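Local coordinates for protein 401aa long hypothetical glucose-1-phosphate thymidylyltransferase (Sulfolobus tokodaii, PDB 2GGO) that transfers nucleotidyl groups onto sugar 1-phosphates and probably also acetylates amino sugars, as a bifunctional enzyme in making UDP-N-acetylglucosamine and UDP-N-acetylgalactosamine, at residues N214-N219 with V295-I300; A222-V227 with R278-L283; V312-I317 with R352-A357; I282-N287 with V299-S304; I17-P22 with I377-R382. All coordinates share one frame; numbering follows the deposited sequence.

Contact 1 of 5, residues N214-N219 with V295-I300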
# COMPACT_ATOMS: atom_id res chain seq x y z
N ASN A 214 2.94 -4.92 3.91
CA ASN A 214 3.65 -3.84 3.18
C ASN A 214 3.11 -2.48 3.48
O ASN A 214 3.83 -1.52 3.34
CB ASN A 214 3.72 -4.03 1.68
CG ASN A 214 4.33 -5.37 1.26
OD1 ASN A 214 5.38 -5.81 1.77
ND2 ASN A 214 3.72 -6.00 0.28
N ILE A 215 1.87 -2.36 3.93
CA ILE A 215 1.40 -1.07 4.46
C ILE A 215 2.25 -0.58 5.65
O ILE A 215 2.51 0.63 5.81
CB ILE A 215 -0.11 -1.15 4.83
CG1 ILE A 215 -0.92 -1.74 3.68
CG2 ILE A 215 -0.63 0.21 5.32
CD1 ILE A 215 -2.47 -1.61 3.83
N ILE A 216 2.69 -1.53 6.48
CA ILE A 216 3.65 -1.22 7.55
C ILE A 216 5.02 -0.83 6.94
O ILE A 216 5.54 0.21 7.21
CB ILE A 216 3.78 -2.33 8.63
CG1 ILE A 216 2.37 -2.68 9.20
CG2 ILE A 216 4.55 -1.75 9.78
CD1 ILE A 216 2.22 -4.09 9.93
N ASP A 217 5.58 -1.70 6.13
CA ASP A 217 6.76 -1.38 5.35
C ASP A 217 6.76 0.09 4.84
O ASP A 217 7.57 0.91 5.31
CB ASP A 217 6.86 -2.38 4.18
CG ASP A 217 7.03 -3.79 4.64
OD1 ASP A 217 7.31 -3.96 5.84
OD2 ASP A 217 6.86 -4.75 3.84
N VAL A 218 5.86 0.46 3.93
CA VAL A 218 6.01 1.86 3.38
C VAL A 218 5.79 2.99 4.38
O VAL A 218 6.35 4.11 4.27
CB VAL A 218 5.18 2.11 2.08
CG1 VAL A 218 5.57 1.13 1.03
CG2 VAL A 218 3.72 1.92 2.37
N ASN A 219 4.95 2.75 5.36
CA ASN A 219 4.63 3.82 6.29
C ASN A 219 5.82 3.99 7.18
O ASN A 219 6.13 5.11 7.59
CB ASN A 219 3.39 3.43 7.13
CG ASN A 219 2.15 4.04 6.65
OD1 ASN A 219 1.85 5.18 6.96
ND2 ASN A 219 1.37 3.30 5.89
N VAL A 295 0.78 1.21 21.82
CA VAL A 295 0.85 0.92 20.40
C VAL A 295 2.30 0.89 19.96
O VAL A 295 3.11 1.66 20.47
CB VAL A 295 0.09 2.02 19.56
CG1 VAL A 295 0.22 1.76 18.06
CG2 VAL A 295 -1.35 2.10 19.97
N LYS A 296 2.61 -0.05 19.07
CA LYS A 296 3.96 -0.18 18.55
C LYS A 296 3.91 -0.63 17.12
O LYS A 296 3.19 -1.60 16.77
CB LYS A 296 4.71 -1.25 19.35
CG LYS A 296 6.23 -1.18 19.14
CD LYS A 296 6.78 -2.57 19.06
CE LYS A 296 5.93 -3.50 18.33
NZ LYS A 296 6.70 -4.79 18.10
N GLU A 297 4.71 -0.00 16.28
CA GLU A 297 4.78 -0.42 14.88
C GLU A 297 3.47 -0.79 14.25
O GLU A 297 3.28 -1.91 13.75
CB GLU A 297 5.72 -1.60 14.71
CG GLU A 297 6.31 -1.59 13.31
CD GLU A 297 7.65 -2.27 13.26
OE1 GLU A 297 7.85 -3.16 12.40
OE2 GLU A 297 8.51 -1.92 14.09
N SER A 298 2.56 0.15 14.20
CA SER A 298 1.27 -0.11 13.54
C SER A 298 0.76 1.13 12.88
O SER A 298 1.13 2.23 13.24
CB SER A 298 0.20 -0.55 14.57
OG SER A 298 0.81 -1.37 15.53
N VAL A 299 -0.16 0.93 11.95
CA VAL A 299 -0.77 1.96 11.19
C VAL A 299 -2.22 1.88 11.58
O VAL A 299 -2.87 0.82 11.44
CB VAL A 299 -0.60 1.67 9.68
CG1 VAL A 299 -1.15 2.83 8.86
CG2 VAL A 299 0.93 1.44 9.37
N ILE A 300 -2.71 2.97 12.09
CA ILE A 300 -4.11 3.01 12.56
C ILE A 300 -4.73 4.18 11.78
O ILE A 300 -4.32 5.31 11.92
CB ILE A 300 -4.17 3.20 14.10
CG1 ILE A 300 -3.51 2.01 14.85
CG2 ILE A 300 -5.58 3.32 14.61
CD1 ILE A 300 -3.27 2.29 16.38

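Contact 2 of 5, residues A222-V227 with R278-L283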
# COMPACT_ATOMS: atom_id res chain seq x y z
N ALA A 222 8.36 5.99 5.02
CA ALA A 222 7.94 7.36 4.97
C ALA A 222 8.16 8.16 6.26
O ALA A 222 8.45 9.37 6.22
CB ALA A 222 6.44 7.43 4.54
N LEU A 223 7.92 7.51 7.41
CA LEU A 223 8.08 8.15 8.70
C LEU A 223 9.55 8.49 8.85
O LEU A 223 9.91 9.60 9.27
CB LEU A 223 7.59 7.23 9.84
CG LEU A 223 7.70 7.85 11.24
CD1 LEU A 223 7.19 9.29 11.26
CD2 LEU A 223 6.95 6.97 12.22
N ASP A 224 10.40 7.56 8.44
CA ASP A 224 11.82 7.81 8.52
C ASP A 224 12.27 8.95 7.60
O ASP A 224 13.02 9.84 8.02
CB ASP A 224 12.59 6.54 8.20
CG ASP A 224 12.59 5.55 9.34
OD1 ASP A 224 12.46 5.97 10.51
OD2 ASP A 224 12.75 4.35 9.07
N ASN A 225 11.78 8.93 6.37
CA ASN A 225 12.40 9.69 5.30
C ASN A 225 11.68 10.94 4.87
O ASN A 225 12.35 11.91 4.52
CB ASN A 225 12.63 8.79 4.11
CG ASN A 225 13.74 7.80 4.35
OD1 ASN A 225 13.53 6.67 4.81
ND2 ASN A 225 14.96 8.23 4.06
N LEU A 226 10.35 10.95 4.90
CA LEU A 226 9.66 12.07 4.30
C LEU A 226 9.25 13.18 5.24
O LEU A 226 8.79 14.21 4.76
CB LEU A 226 8.46 11.61 3.46
CG LEU A 226 8.72 10.50 2.44
CD1 LEU A 226 7.38 10.02 1.88
CD2 LEU A 226 9.67 10.92 1.30
N VAL A 227 9.39 13.00 6.55
CA VAL A 227 8.90 13.98 7.56
C VAL A 227 9.89 14.18 8.68
O VAL A 227 10.77 13.35 8.89
CB VAL A 227 7.48 13.65 8.17
CG1 VAL A 227 6.37 13.87 7.17
CG2 VAL A 227 7.42 12.21 8.79
N ARG A 278 5.03 3.80 21.02
CA ARG A 278 6.35 3.27 20.84
C ARG A 278 6.75 3.44 19.39
O ARG A 278 5.89 3.73 18.55
CB ARG A 278 6.43 1.80 21.25
CG ARG A 278 6.49 1.61 22.79
CD ARG A 278 6.15 0.18 23.19
NE ARG A 278 7.20 -0.69 22.68
CZ ARG A 278 7.08 -2.01 22.54
NH1 ARG A 278 5.93 -2.63 22.79
NH2 ARG A 278 8.10 -2.71 22.08
N PRO A 279 8.04 3.23 19.09
CA PRO A 279 8.54 3.44 17.71
C PRO A 279 7.65 2.85 16.61
O PRO A 279 7.23 1.67 16.66
CB PRO A 279 9.91 2.76 17.74
CG PRO A 279 10.41 3.04 19.18
CD PRO A 279 9.13 2.82 20.02
N TYR A 280 7.43 3.67 15.61
CA TYR A 280 6.70 3.35 14.37
C TYR A 280 5.21 3.29 14.58
O TYR A 280 4.52 2.61 13.86
CB TYR A 280 7.28 2.14 13.64
CG TYR A 280 8.68 2.46 13.18
CD1 TYR A 280 8.88 3.43 12.18
CD2 TYR A 280 9.79 1.87 13.79
CE1 TYR A 280 10.18 3.79 11.76
CE2 TYR A 280 11.10 2.21 13.39
CZ TYR A 280 11.28 3.18 12.38
OH TYR A 280 12.55 3.52 11.98
N THR A 281 4.74 4.09 15.54
CA THR A 281 3.33 4.30 15.75
C THR A 281 2.91 5.36 14.75
O THR A 281 3.43 6.44 14.79
CB THR A 281 3.05 4.76 17.16
OG1 THR A 281 3.24 3.64 18.06
CG2 THR A 281 1.58 5.25 17.28
N ILE A 282 1.96 5.03 13.90
CA ILE A 282 1.48 5.95 12.88
C ILE A 282 -0.01 6.12 13.05
O ILE A 282 -0.78 5.22 12.76
CB ILE A 282 1.89 5.44 11.41
CG1 ILE A 282 3.42 5.60 11.23
CG2 ILE A 282 1.08 6.12 10.24
CD1 ILE A 282 4.06 4.27 10.79
N LEU A 283 -0.45 7.27 13.55
CA LEU A 283 -1.89 7.44 13.64
C LEU A 283 -2.28 8.37 12.54
O LEU A 283 -1.89 9.55 12.63
CB LEU A 283 -2.27 8.09 14.98
CG LEU A 283 -1.57 7.33 16.12
CD1 LEU A 283 -1.53 8.15 17.45
CD2 LEU A 283 -2.28 6.03 16.30

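Contact 3 of 5, residues V312-I317 with R352-A357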
# COMPACT_ATOMS: atom_id res chain seq x y z
N VAL A 312 -1.62 -2.64 20.93
CA VAL A 312 -1.64 -2.88 19.46
C VAL A 312 -0.21 -2.92 19.01
O VAL A 312 0.48 -1.93 19.10
CB VAL A 312 -2.41 -1.74 18.68
CG1 VAL A 312 -2.55 -1.97 17.20
CG2 VAL A 312 -3.84 -1.61 19.25
N GLY A 313 0.28 -4.05 18.51
CA GLY A 313 1.70 -4.16 18.16
C GLY A 313 1.70 -4.73 16.77
O GLY A 313 0.76 -5.45 16.43
N ASP A 314 2.54 -4.19 15.87
CA ASP A 314 2.72 -4.71 14.51
C ASP A 314 1.49 -4.96 13.70
O ASP A 314 1.39 -5.95 12.95
CB ASP A 314 3.43 -6.01 14.61
CG ASP A 314 4.76 -5.87 15.36
OD1 ASP A 314 5.67 -5.31 14.70
OD2 ASP A 314 4.87 -6.30 16.58
N SER A 315 0.55 -4.07 13.78
CA SER A 315 -0.73 -4.27 13.12
C SER A 315 -1.13 -3.19 12.16
O SER A 315 -0.53 -2.11 12.15
CB SER A 315 -1.80 -4.38 14.19
OG SER A 315 -1.30 -5.27 15.24
N VAL A 316 -2.13 -3.49 11.35
CA VAL A 316 -2.71 -2.45 10.47
C VAL A 316 -4.18 -2.35 10.77
O VAL A 316 -4.91 -3.33 10.60
CB VAL A 316 -2.60 -2.76 8.98
CG1 VAL A 316 -3.32 -1.63 8.19
CG2 VAL A 316 -1.12 -2.78 8.53
N ILE A 317 -4.63 -1.19 11.21
CA ILE A 317 -6.05 -1.09 11.59
C ILE A 317 -6.74 -0.04 10.74
O ILE A 317 -6.28 1.08 10.65
CB ILE A 317 -6.19 -0.73 13.06
CG1 ILE A 317 -5.70 -1.84 13.97
CG2 ILE A 317 -7.60 -0.41 13.49
CD1 ILE A 317 -5.62 -1.23 15.41
N ARG A 352 7.78 -12.19 8.80
CA ARG A 352 7.92 -11.48 10.06
C ARG A 352 7.68 -12.43 11.21
O ARG A 352 6.74 -13.22 11.20
CB ARG A 352 7.01 -10.28 10.13
CG ARG A 352 7.29 -9.20 9.07
CD ARG A 352 6.13 -8.21 9.02
NE ARG A 352 5.90 -7.56 10.32
CZ ARG A 352 6.19 -6.29 10.63
NH1 ARG A 352 6.73 -5.47 9.73
NH2 ARG A 352 5.94 -5.84 11.86
N ARG A 353 8.57 -12.34 12.18
CA ARG A 353 8.54 -13.15 13.38
C ARG A 353 7.47 -12.53 14.29
O ARG A 353 6.74 -13.27 14.96
CB ARG A 353 9.91 -13.10 14.09
CG ARG A 353 10.10 -14.16 15.23
CD ARG A 353 10.99 -13.66 16.41
NE ARG A 353 10.88 -14.56 17.56
CZ ARG A 353 10.98 -14.20 18.85
NH1 ARG A 353 11.20 -12.92 19.18
NH2 ARG A 353 10.86 -15.13 19.80
N LYS A 354 7.44 -11.20 14.29
CA LYS A 354 6.37 -10.36 14.93
C LYS A 354 5.37 -9.71 13.93
O LYS A 354 5.69 -8.83 13.09
CB LYS A 354 6.96 -9.26 15.80
CG LYS A 354 7.75 -9.79 17.01
CD LYS A 354 7.43 -8.94 18.20
CE LYS A 354 7.64 -9.67 19.50
NZ LYS A 354 8.99 -9.25 19.93
N LEU A 355 4.13 -10.17 14.02
CA LEU A 355 3.10 -9.66 13.16
C LEU A 355 1.79 -9.84 13.92
O LEU A 355 1.50 -10.91 14.41
CB LEU A 355 3.07 -10.42 11.83
CG LEU A 355 1.97 -9.90 10.88
CD1 LEU A 355 2.27 -8.42 10.52
CD2 LEU A 355 1.93 -10.75 9.66
N GLY A 356 1.05 -8.76 14.10
CA GLY A 356 -0.26 -8.86 14.70
C GLY A 356 -1.30 -9.00 13.63
O GLY A 356 -1.28 -9.96 12.84
N ALA A 357 -2.27 -8.10 13.68
CA ALA A 357 -3.51 -8.32 12.98
C ALA A 357 -3.82 -7.32 11.88
O ALA A 357 -3.31 -6.23 11.89
CB ALA A 357 -4.67 -8.44 14.02

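Contact 4 of 5, residues I282-N287 with V299-S304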
# COMPACT_ATOMS: atom_id res chain seq x y z
N ILE A 282 1.96 5.03 13.90
CA ILE A 282 1.48 5.95 12.88
C ILE A 282 -0.01 6.12 13.05
O ILE A 282 -0.78 5.22 12.76
CB ILE A 282 1.89 5.44 11.41
CG1 ILE A 282 3.42 5.60 11.23
CG2 ILE A 282 1.08 6.12 10.24
CD1 ILE A 282 4.06 4.27 10.79
N LEU A 283 -0.45 7.27 13.55
CA LEU A 283 -1.89 7.44 13.64
C LEU A 283 -2.28 8.37 12.54
O LEU A 283 -1.89 9.55 12.63
CB LEU A 283 -2.27 8.09 14.98
CG LEU A 283 -1.57 7.33 16.12
CD1 LEU A 283 -1.53 8.15 17.45
CD2 LEU A 283 -2.28 6.03 16.30
N VAL A 284 -3.02 7.91 11.53
CA VAL A 284 -3.13 8.73 10.31
C VAL A 284 -3.91 10.04 10.46
O VAL A 284 -3.51 11.07 9.92
CB VAL A 284 -3.53 7.99 9.01
CG1 VAL A 284 -3.10 6.55 8.94
CG2 VAL A 284 -4.95 8.24 8.58
N GLU A 285 -4.99 10.02 11.22
CA GLU A 285 -5.84 11.18 11.36
C GLU A 285 -6.94 10.91 12.40
O GLU A 285 -7.64 9.90 12.31
CB GLU A 285 -6.53 11.42 10.01
CG GLU A 285 -7.63 12.42 10.03
CD GLU A 285 -8.32 12.56 8.68
OE1 GLU A 285 -8.06 11.75 7.76
OE2 GLU A 285 -9.14 13.48 8.54
N LYS A 286 -7.12 11.85 13.32
CA LYS A 286 -8.28 11.85 14.19
C LYS A 286 -8.46 10.55 14.98
O LYS A 286 -9.55 9.94 14.99
CB LYS A 286 -9.52 12.12 13.35
CG LYS A 286 -9.71 13.59 13.10
CD LYS A 286 -10.97 13.83 12.33
CE LYS A 286 -11.02 15.27 11.82
NZ LYS A 286 -12.02 15.28 10.70
N ASN A 287 -7.38 10.13 15.65
CA ASN A 287 -7.38 8.85 16.31
C ASN A 287 -7.50 9.09 17.77
O ASN A 287 -7.09 10.13 18.23
CB ASN A 287 -6.10 8.09 16.01
CG ASN A 287 -5.99 7.71 14.58
OD1 ASN A 287 -6.64 6.80 14.09
ND2 ASN A 287 -5.15 8.40 13.86
N VAL A 299 -0.16 0.93 11.95
CA VAL A 299 -0.77 1.96 11.19
C VAL A 299 -2.22 1.88 11.58
O VAL A 299 -2.87 0.82 11.44
CB VAL A 299 -0.60 1.67 9.68
CG1 VAL A 299 -1.15 2.83 8.86
CG2 VAL A 299 0.93 1.44 9.37
N ILE A 300 -2.71 2.97 12.09
CA ILE A 300 -4.11 3.01 12.56
C ILE A 300 -4.73 4.18 11.78
O ILE A 300 -4.32 5.31 11.92
CB ILE A 300 -4.17 3.20 14.10
CG1 ILE A 300 -3.51 2.01 14.85
CG2 ILE A 300 -5.58 3.32 14.61
CD1 ILE A 300 -3.27 2.29 16.38
N MET A 301 -5.68 3.84 10.91
CA MET A 301 -6.26 4.78 9.97
C MET A 301 -7.31 5.69 10.57
O MET A 301 -7.57 5.70 11.79
CB MET A 301 -6.73 4.01 8.72
CG MET A 301 -5.59 3.26 7.99
SD MET A 301 -6.05 2.18 6.63
CE MET A 301 -4.44 1.47 6.31
N GLU A 302 -7.94 6.46 9.69
CA GLU A 302 -8.70 7.68 10.03
C GLU A 302 -9.80 7.46 11.06
O GLU A 302 -10.69 6.65 10.83
CB GLU A 302 -9.39 8.20 8.75
CG GLU A 302 -8.45 8.57 7.60
CD GLU A 302 -8.16 7.43 6.62
OE1 GLU A 302 -8.41 6.26 6.94
OE2 GLU A 302 -7.67 7.71 5.49
N GLY A 303 -9.81 8.27 12.12
CA GLY A 303 -10.89 8.25 13.10
C GLY A 303 -11.04 6.95 13.89
O GLY A 303 -12.03 6.76 14.57
N SER A 304 -10.07 6.05 13.82
CA SER A 304 -10.11 4.80 14.61
C SER A 304 -9.76 5.03 16.04
O SER A 304 -8.99 5.89 16.35
CB SER A 304 -9.20 3.77 14.03
OG SER A 304 -9.84 3.26 12.86

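Contact 5 of 5, residues I17-P22 with I377-R382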
# COMPACT_ATOMS: atom_id res chain seq x y z
N ILE A 17 -8.17 -4.34 4.26
CA ILE A 17 -8.11 -2.89 4.06
C ILE A 17 -8.94 -2.49 2.83
O ILE A 17 -9.56 -1.42 2.84
CB ILE A 17 -6.68 -2.37 3.91
CG1 ILE A 17 -5.89 -2.44 5.23
CG2 ILE A 17 -6.71 -0.90 3.35
CD1 ILE A 17 -6.13 -3.72 6.09
N THR A 18 -8.96 -3.37 1.81
CA THR A 18 -9.67 -3.06 0.55
C THR A 18 -11.16 -3.39 0.54
O THR A 18 -11.83 -3.25 -0.48
CB THR A 18 -9.01 -3.74 -0.69
OG1 THR A 18 -8.82 -5.13 -0.40
CG2 THR A 18 -7.69 -3.11 -0.99
N HIS A 19 -11.70 -3.81 1.68
CA HIS A 19 -13.11 -3.99 1.76
C HIS A 19 -13.85 -2.68 1.68
O HIS A 19 -15.02 -2.65 1.30
CB HIS A 19 -13.45 -4.65 3.09
CG HIS A 19 -13.13 -6.09 3.14
ND1 HIS A 19 -13.15 -6.80 4.32
CD2 HIS A 19 -12.82 -6.99 2.17
CE1 HIS A 19 -12.89 -8.07 4.07
NE2 HIS A 19 -12.66 -8.21 2.78
N THR A 20 -13.20 -1.58 2.07
CA THR A 20 -13.90 -0.32 2.10
C THR A 20 -13.25 0.81 1.26
O THR A 20 -13.82 1.89 1.13
CB THR A 20 -14.02 0.19 3.51
OG1 THR A 20 -12.70 0.35 4.01
CG2 THR A 20 -14.83 -0.82 4.40
N ARG A 21 -12.06 0.58 0.71
CA ARG A 21 -11.37 1.62 -0.08
C ARG A 21 -10.55 0.90 -1.16
O ARG A 21 -10.18 -0.26 -0.96
CB ARG A 21 -10.52 2.53 0.81
CG ARG A 21 -9.11 2.03 1.07
CD ARG A 21 -8.28 3.10 1.78
NE ARG A 21 -8.70 3.24 3.18
CZ ARG A 21 -8.52 4.31 3.94
NH1 ARG A 21 -7.89 5.37 3.48
NH2 ARG A 21 -8.97 4.31 5.19
N PRO A 22 -10.36 1.52 -2.36
CA PRO A 22 -9.49 0.90 -3.40
C PRO A 22 -8.07 0.97 -2.96
O PRO A 22 -7.73 1.88 -2.22
CB PRO A 22 -9.73 1.77 -4.66
CG PRO A 22 -10.90 2.64 -4.35
CD PRO A 22 -10.99 2.75 -2.84
N ILE A 377 -9.43 -9.41 10.10
CA ILE A 377 -10.84 -9.19 10.36
C ILE A 377 -11.42 -8.26 9.31
O ILE A 377 -11.01 -7.06 9.18
CB ILE A 377 -11.03 -8.63 11.82
CG1 ILE A 377 -10.28 -9.60 12.77
CG2 ILE A 377 -12.50 -8.43 12.10
CD1 ILE A 377 -10.63 -9.54 14.26
N GLY A 378 -12.42 -8.78 8.62
CA GLY A 378 -13.22 -8.06 7.59
C GLY A 378 -13.87 -6.79 8.06
O GLY A 378 -14.21 -6.67 9.21
N ALA A 379 -14.03 -5.82 7.17
CA ALA A 379 -14.69 -4.56 7.49
C ALA A 379 -16.07 -4.87 8.06
O ALA A 379 -16.65 -5.85 7.70
CB ALA A 379 -14.84 -3.74 6.21
N TYR A 380 -16.57 -4.03 8.96
CA TYR A 380 -17.94 -4.16 9.53
C TYR A 380 -18.14 -5.36 10.44
O TYR A 380 -19.29 -5.69 10.85
CB TYR A 380 -19.03 -4.17 8.42
CG TYR A 380 -19.11 -2.84 7.72
CD1 TYR A 380 -19.64 -1.74 8.37
CD2 TYR A 380 -18.59 -2.66 6.44
CE1 TYR A 380 -19.71 -0.52 7.77
CE2 TYR A 380 -18.65 -1.37 5.81
CZ TYR A 380 -19.19 -0.32 6.52
OH TYR A 380 -19.27 0.90 5.95
N ALA A 381 -17.06 -6.06 10.73
CA ALA A 381 -17.20 -7.30 11.58
C ALA A 381 -17.55 -6.91 13.04
O ALA A 381 -17.28 -5.84 13.51
CB ALA A 381 -15.97 -8.12 11.55
N ARG A 382 -18.22 -7.82 13.75
CA ARG A 382 -18.52 -7.60 15.15
C ARG A 382 -18.05 -8.82 15.90
O ARG A 382 -18.41 -9.98 15.59
CB ARG A 382 -20.01 -7.34 15.39
CG ARG A 382 -20.54 -6.00 14.87
CD ARG A 382 -19.80 -4.86 15.62
NE ARG A 382 -20.26 -3.47 15.39
CZ ARG A 382 -19.85 -2.68 14.37
NH1 ARG A 382 -19.00 -3.14 13.43
NH2 ARG A 382 -20.32 -1.42 14.27

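Contact 1 of 5, residues N214-N219 with V295-I300
Val299 turns both of its methyls to the side chain of Asn219. CG2 rests 3.9 Å from Asn219 CB, and CG1 lies equally near Asn219 ND2. With CG1 anti to the backbone N (chi1 -175°), the valine fork straddles the root and the flat end of the asparagine, while CG2 also comes 4.0 Å from the carbonyl oxygen of Ile215. One turn back along the helix, Ile216 sends CG2 across the chain of Glu297 at about a right angle and meets its CG at 3.9 Å.

The next shell explains the asparagine. Its ND2 donates to Ile215 O at 2.9 Å, nearly in the amide plane, and this oxygen also takes the helical bond from Asn219 N, the two donors coming from opposite faces of the carbonyl. Asn219 further bonds Leu29 N through OD1 and Pro27 O through ND2, which fixes the rotation of the amide. Glu297 reaches Lys220, the next residue of the same helix, in a salt bridge.

The segment 214-219 thus crosses strand 298-300 of the left-handed beta helix nearly square, at 96°, their axes 8.3 Å apart at closest. No hydrogen bond joins the two segments, so the fit rests on packing of isoleucine and valine methyls on the carbon parts of Asn219 and Glu297, and the buried amide can sit beside valine methyls because its polar atoms are satisfied by other partners.

Contact 2 of 5, residues A222-V227 with R278-L283
Leu223 pushes its CD2 methyl between Tyr280 and Ile282, 4.0 Å from Tyr280 CD1 and 3.9 Å from Ile282 CG1. The target is a corner of the left-handed beta helix, where a type II turn from Arg278 to Thr281 leads into strand 281-283, and the leucine belongs to the C-terminal part of helix 212-225. With CG anti to the backbone N (chi1 -179°), the leucine extends far enough to cover the corner.

Beside this apolar patch, Tyr280 OH donates to Asp224 OD1 at 2.9 Å, on the syn side of the carboxylate. OD2 is almost as near, at 3.0 Å, and the carboxylate approaches at the ring edge with its plane 81° from that of the ring. Tyrosine suits the spot because it offers an apolar ring that carries a hydroxyl; Lys220, in a cation-pi contact, uses the ring as well. A leucine in place of Tyr280 would probably leave the Asp224 carboxylate without its hydroxyl partner and Lys220 without an aromatic surface.

The turn itself is tied by a weak backbone bond and, more firmly, by Thr281 OG1, which donates 2.7 Å to Arg278 O in the carbonyl plane, on a lone pair.

Contact 3 of 5, residues V312-I317 with R352-A357
The carbonyl oxygen of Lys354 is gripped side-on by Arg352, through NE at 3.1 Å and NH2 at 3.2 Å, and the same NH2 makes a salt bridge to Asp314 OD1 at 2.9 Å. The carboxylate meets the guanidinium at its edge, the two planes standing 65° apart. The bend of the arginine at chi3 (59°) curls the group back over its own loop, and the double hold on Lys354 O aims it at the aspartate. Asp314 OD2 has other mates, Asn331 and the ammonium of Lys296, so this buried carboxylate is likely to be kept ionised by positive neighbours.

Backbone bonds zip the two segments together. Gly356 N donates to Asp314 O at 3.1 Å, and Val316 N reaches Ala357 O at 3.0 Å. Leu355 lays its CD1 methyl beside Asp314 O. Glycine suits position 356 because a CB there would run into Ser315 OG and Gly313 O.

In the fold, 352-357 is the loop that leads into strand 358-359, the neighbour of strand 316-317 in the long parallel sheet of the left-handed beta helix; strand 298-300 flanks 316-317 on the other side, and helix 212-225 packs near Val316 through Ile216.

Contact 4 of 5, residues I282-N287 with V299-S304
Strand 281-283 and strand 298-300, around Leu283 and Ile300, are parallel neighbours on successive coils of the left-handed beta helix built from hexapeptide repeats. Backbone bonds set their register: Ile300 N donates to Ile282 O at 3.0 Å and Val284 N to Ile300 O at 2.9 Å, both nearly straight. Beyond the strands, round the corner, Gly303 N still bonds Glu285 O at 2.7 Å. Gly303 holds the third position of a type II turn from Met301 to Ser304, with a positive phi of 64° that suits glycine.

The apolar contacts divide between the two faces of the sheet. Leu283 and Ile300 lie side by side and point the same way into the coil interior, with Leu283 CD2 3.9 Å from Ile300 CD1, a stack of branched residues repeated from coil to coil. Ile282 and Val299 turn outward to helix 212-225. At the corner Val284 puts CG1 against Met301 and CG2 3.6 Å from Glu302 CG.

Among polar groups, the amide of Asn287 is buried against the carbonyls of Met301 and Ser304, on the next coil. With an alanine here, these carbonyls would probably lose the polar group that faces them and a gap would open beside them.

The two glutamates lie at the corner, partly exposed. Glu302 forms a salt bridge with Arg21 of the nucleotidyltransferase part, which probably offsets the like charge of Glu285, whose OE1 lies 4.7 Å from Glu302 OE2.

Contact 5 of 5, residues I17-P22 with I377-R382
His19 and Thr20 owe their grip on Ala379 to their first torsions. The imidazole stands anti to its carbonyl carbon (chi1 -75°), which brings the ND1 edge to the backbone of 378-379, while Thr20, at chi1 60°, holds OG1 between its N and carbonyl carbon, which leaves CG2 anti to the carbonyl carbon and against the Ala379 methyl. The loop 17-22 follows the loop that probably binds the nucleoside triphosphate in the nucleotidyltransferase part, whereas 377-382 is a corner of the left-handed beta helix, built as a type II turn from Gly378 to Ala381.

One hydrogen bond joins them. Ala379 N donates to His19 ND1 at 3.1 Å with an N-H...N angle of 163°, and it lies practically in the ring plane. Gly378 CA sits at the same ring edge, 3.5 Å from ND1; a side chain on this residue would press on CE1, which makes glycine fitting. Tyr395 meets the His19 ring edge-to-face and helps to settle its orientation.

A small residue suits the centre of the joint. The Ala379 methyl tucks between the two loop residues, 3.5 Å from His19 CB. Tyr380, whose ring stacks with His362, has its CE2 4.1 Å from Thr20 CG2. Thr20 OG1 looks to another partner, the carboxylate of Glu319. The packing is tight at its centre, where Thr20 CG2 and Ala379 CB stand 3.4 Å apart.

In the fold
The contacts tie the nucleotidyltransferase part to the C-terminal beta helix and coils of that helix to each other. Contacts 1 and 2 both use helix 212-225, their centres about 8 Å apart, docking it on adjacent strands 298-300 and 281-283. Contact 4 joins these strands and shares residues with both. Contact 3, about 8 Å from contact 1 centre to centre, adds strand 316-317 and the loop leading into 358-359. Along the chain contact 2 lies within the span of contact 1, and contact 3 follows 1 and 4. Contact 5, centred about 17 Å from contact 1's centre, closes 354 intervening residues enclosing the others. Nucleotidyltransferase stretches 17-22 and 212-225 thus rest on different coils of one column.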